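Local coordinates for protein OBCA, Oxalate Biosynthetic Component A (Burkholderia glumae, PDB 4NNB) that is a bacterial magnesium-binding protein that probably works as an enzyme, pairing an N-terminal domain with a portion of the TIM-barrel clan, at residues T26-S30 and C186-Q192. Sequence-based numbering, arbitrary orientation.
Sequences TFIPS and CAAGYWQ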
loop_
_atom_site.group_PDB
_atom_site.type_symbol
_atom_site.label_atom_id
_atom_site.label_comp_id
_atom_site.label_asym_id
_atom_site.label_seq_id
_atom_site.Cartn_x
_atom_site.Cartn_y
_atom_site.Cartn_z
ATOM N N THR A 26 6.367 -19.952 8.507
ATOM C CA THR A 26 5.999 -18.719 9.189
ATOM C C THR A 26 6.381 -18.757 10.656
ATOM O O THR A 26 6.146 -17.800 11.394
ATOM C CB THR A 26 4.493 -18.424 9.056
ATOM O OG1 THR A 26 3.737 -19.536 9.569
ATOM C CG2 THR A 26 4.128 -18.189 7.593
ATOM N N PHE A 27 6.986 -19.863 11.073
ATOM C CA PHE A 27 7.449 -20.010 12.449
ATOM C C PHE A 27 8.738 -20.822 12.473
ATOM O O PHE A 27 8.848 -21.867 11.818
ATOM C CB PHE A 27 6.376 -20.682 13.312
ATOM C CG PHE A 27 6.816 -20.985 14.728
ATOM C CD1 PHE A 27 7.008 -19.962 15.649
ATOM C CD2 PHE A 27 7.013 -22.295 15.139
ATOM C CE1 PHE A 27 7.405 -20.238 16.950
ATOM C CE2 PHE A 27 7.411 -22.581 16.443
ATOM C CZ PHE A 27 7.605 -21.552 17.349
ATOM N N ILE A 28 9.722 -20.316 13.207
ATOM C CA ILE A 28 10.994 -21.003 13.375
ATOM C C ILE A 28 11.206 -21.214 14.857
ATOM O O ILE A 28 11.439 -20.259 15.593
ATOM C CB ILE A 28 12.168 -20.175 12.809
ATOM C CG1 ILE A 28 11.944 -19.883 11.323
ATOM C CG2 ILE A 28 13.485 -20.901 13.024
ATOM C CD1 ILE A 28 12.911 -18.876 10.722
ATOM N N PRO A 29 11.107 -22.470 15.306
ATOM C CA PRO A 29 11.310 -22.831 16.717
ATOM C C PRO A 29 12.735 -22.537 17.214
ATOM O O PRO A 29 13.706 -22.864 16.530
ATOM C CB PRO A 29 11.035 -24.341 16.736
ATOM C CG PRO A 29 11.226 -24.794 15.314
ATOM C CD PRO A 29 10.784 -23.640 14.468
ATOM N N SER A 30 12.837 -21.918 18.388
ATOM C CA SER A 30 14.120 -21.548 18.989
ATOM C C SER A 30 15.116 -22.702 19.065
ATOM O O SER A 30 16.295 -22.535 18.745
ATOM C CB SER A 30 13.908 -20.980 20.393
ATOM O OG SER A 30 13.498 -19.631 20.346
ATOM N N CYS A 186 2.907 -24.889 20.009
ATOM C CA CYS A 186 4.292 -24.611 19.657
ATOM C C CYS A 186 5.148 -24.193 20.849
ATOM O O CYS A 186 4.660 -23.598 21.811
ATOM C CB CYS A 186 4.363 -23.516 18.592
ATOM S SG CYS A 186 3.813 -24.037 16.967
ATOM N N ALA A 187 6.440 -24.492 20.760
ATOM C CA ALA A 187 7.417 -23.960 21.706
ATOM C C ALA A 187 7.765 -22.510 21.349
ATOM O O ALA A 187 7.133 -21.897 20.484
ATOM C CB ALA A 187 8.661 -24.824 21.724
ATOM N N ALA A 188 8.771 -21.959 22.019
ATOM C CA ALA A 188 9.151 -20.570 21.791
ATOM C C ALA A 188 9.874 -20.448 20.463
ATOM O O ALA A 188 10.344 -21.446 19.914
ATOM C CB ALA A 188 10.028 -20.072 22.919
ATOM N N GLY A 189 9.961 -19.237 19.929
ATOM C CA GLY A 189 10.699 -19.056 18.693
ATOM C C GLY A 189 10.491 -17.753 17.947
ATOM O O GLY A 189 10.364 -16.678 18.544
ATOM N N TYR A 190 10.462 -17.859 16.623
ATOM C CA TYR A 190 10.393 -16.688 15.764
ATOM C C TYR A 190 9.225 -16.826 14.798
ATOM O O TYR A 190 9.022 -17.882 14.206
ATOM C CB TYR A 190 11.717 -16.497 15.007
ATOM C CG TYR A 190 12.926 -16.385 15.917
ATOM C CD1 TYR A 190 13.565 -17.519 16.404
ATOM C CD2 TYR A 190 13.423 -15.144 16.294
ATOM C CE1 TYR A 190 14.664 -17.417 17.243
ATOM C CE2 TYR A 190 14.519 -15.035 17.128
ATOM C CZ TYR A 190 15.135 -16.174 17.597
ATOM O OH TYR A 190 16.228 -16.060 18.429
ATOM N N TRP A 191 8.475 -15.742 14.643
ATOM C CA TRP A 191 7.249 -15.731 13.853
ATOM C C TRP A 191 7.318 -14.655 12.788
ATOM O O TRP A 191 7.744 -13.529 13.053
ATOM C CB TRP A 191 6.052 -15.478 14.781
ATOM C CG TRP A 191 4.753 -15.119 14.108
ATOM C CD1 TRP A 191 4.178 -15.739 13.035
ATOM C CD2 TRP A 191 3.854 -14.077 14.498
ATOM N NE1 TRP A 191 2.978 -15.134 12.726
ATOM C CE2 TRP A 191 2.755 -14.113 13.615
ATOM C CE3 TRP A 191 3.872 -13.109 15.505
ATOM C CZ2 TRP A 191 1.684 -13.220 13.711
ATOM C CZ3 TRP A 191 2.812 -12.220 15.597
ATOM C CH2 TRP A 191 1.734 -12.281 14.704
ATOM N N GLN A 192 6.911 -15.007 11.577
ATOM C CA GLN A 192 6.745 -14.013 10.527
ATOM C C GLN A 192 5.280 -13.602 10.486
ATOM O O GLN A 192 4.437 -14.316 9.942
ATOM C CB GLN A 192 7.187 -14.566 9.173
ATOM C CG GLN A 192 6.961 -13.606 8.001
ATOM C CD GLN A 192 7.522 -12.221 8.263
ATOM O OE1 GLN A 192 6.828 -11.347 8.788
ATOM N NE2 GLN A 192 8.785 -12.012 7.892
#
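Ile28 and Tyr190 form the hydrogen-bonded pair at the middle of a short antiparallel ladder, a worked example of how residues distant in sequence become sheet neighbours through their backbones. Ile28 N donates to Tyr190 O at 2.7 Å, within the carbonyl plane, and Tyr190 N returns a bond to Ile28 O at 2.8 Å. Gln192 N reaches Thr26 O from above its carbonyl plane, while at the far end Ser30 N gives a nearly straight bond (174°) to Ala188 O. Pro29, which has no N-H to offer, occupies the N-cap position of helix 30-33, and the ladder's last donor is that helix's first residue.

CA-H...O contacts accompany the ladder: Phe27 CA lies 3.2 Å from Tyr190 O, and Gly189 CA approaches Ile28 O. Gly189, opposite Pro29, has no side chain, and its CA sits close to the Phe27 ring as well.

Aromatic contacts follow the alternation of the strands. With CG anti to the backbone N (chi1 175°), the Phe27 ring extends along the 186-192 segment, its CZ meeting Ala187 O edge-on at 3.2 Å. Cys186 SG approaches the same ring obliquely, 4.5 Å from its centroid. Trp191 turns the CD1 edge of its indole to Thr26 O at 3.3 Å, and Tyr190 presents a ring edge to Ile28 O.

Strand 189-191 is the central member of a three-stranded sheet, between 27-29 and 55-57. Phe27 and Trp191 share one face, where Tyr158 stacks on Phe27; on the other, Ile28 and Tyr190 pack against helix 41-51.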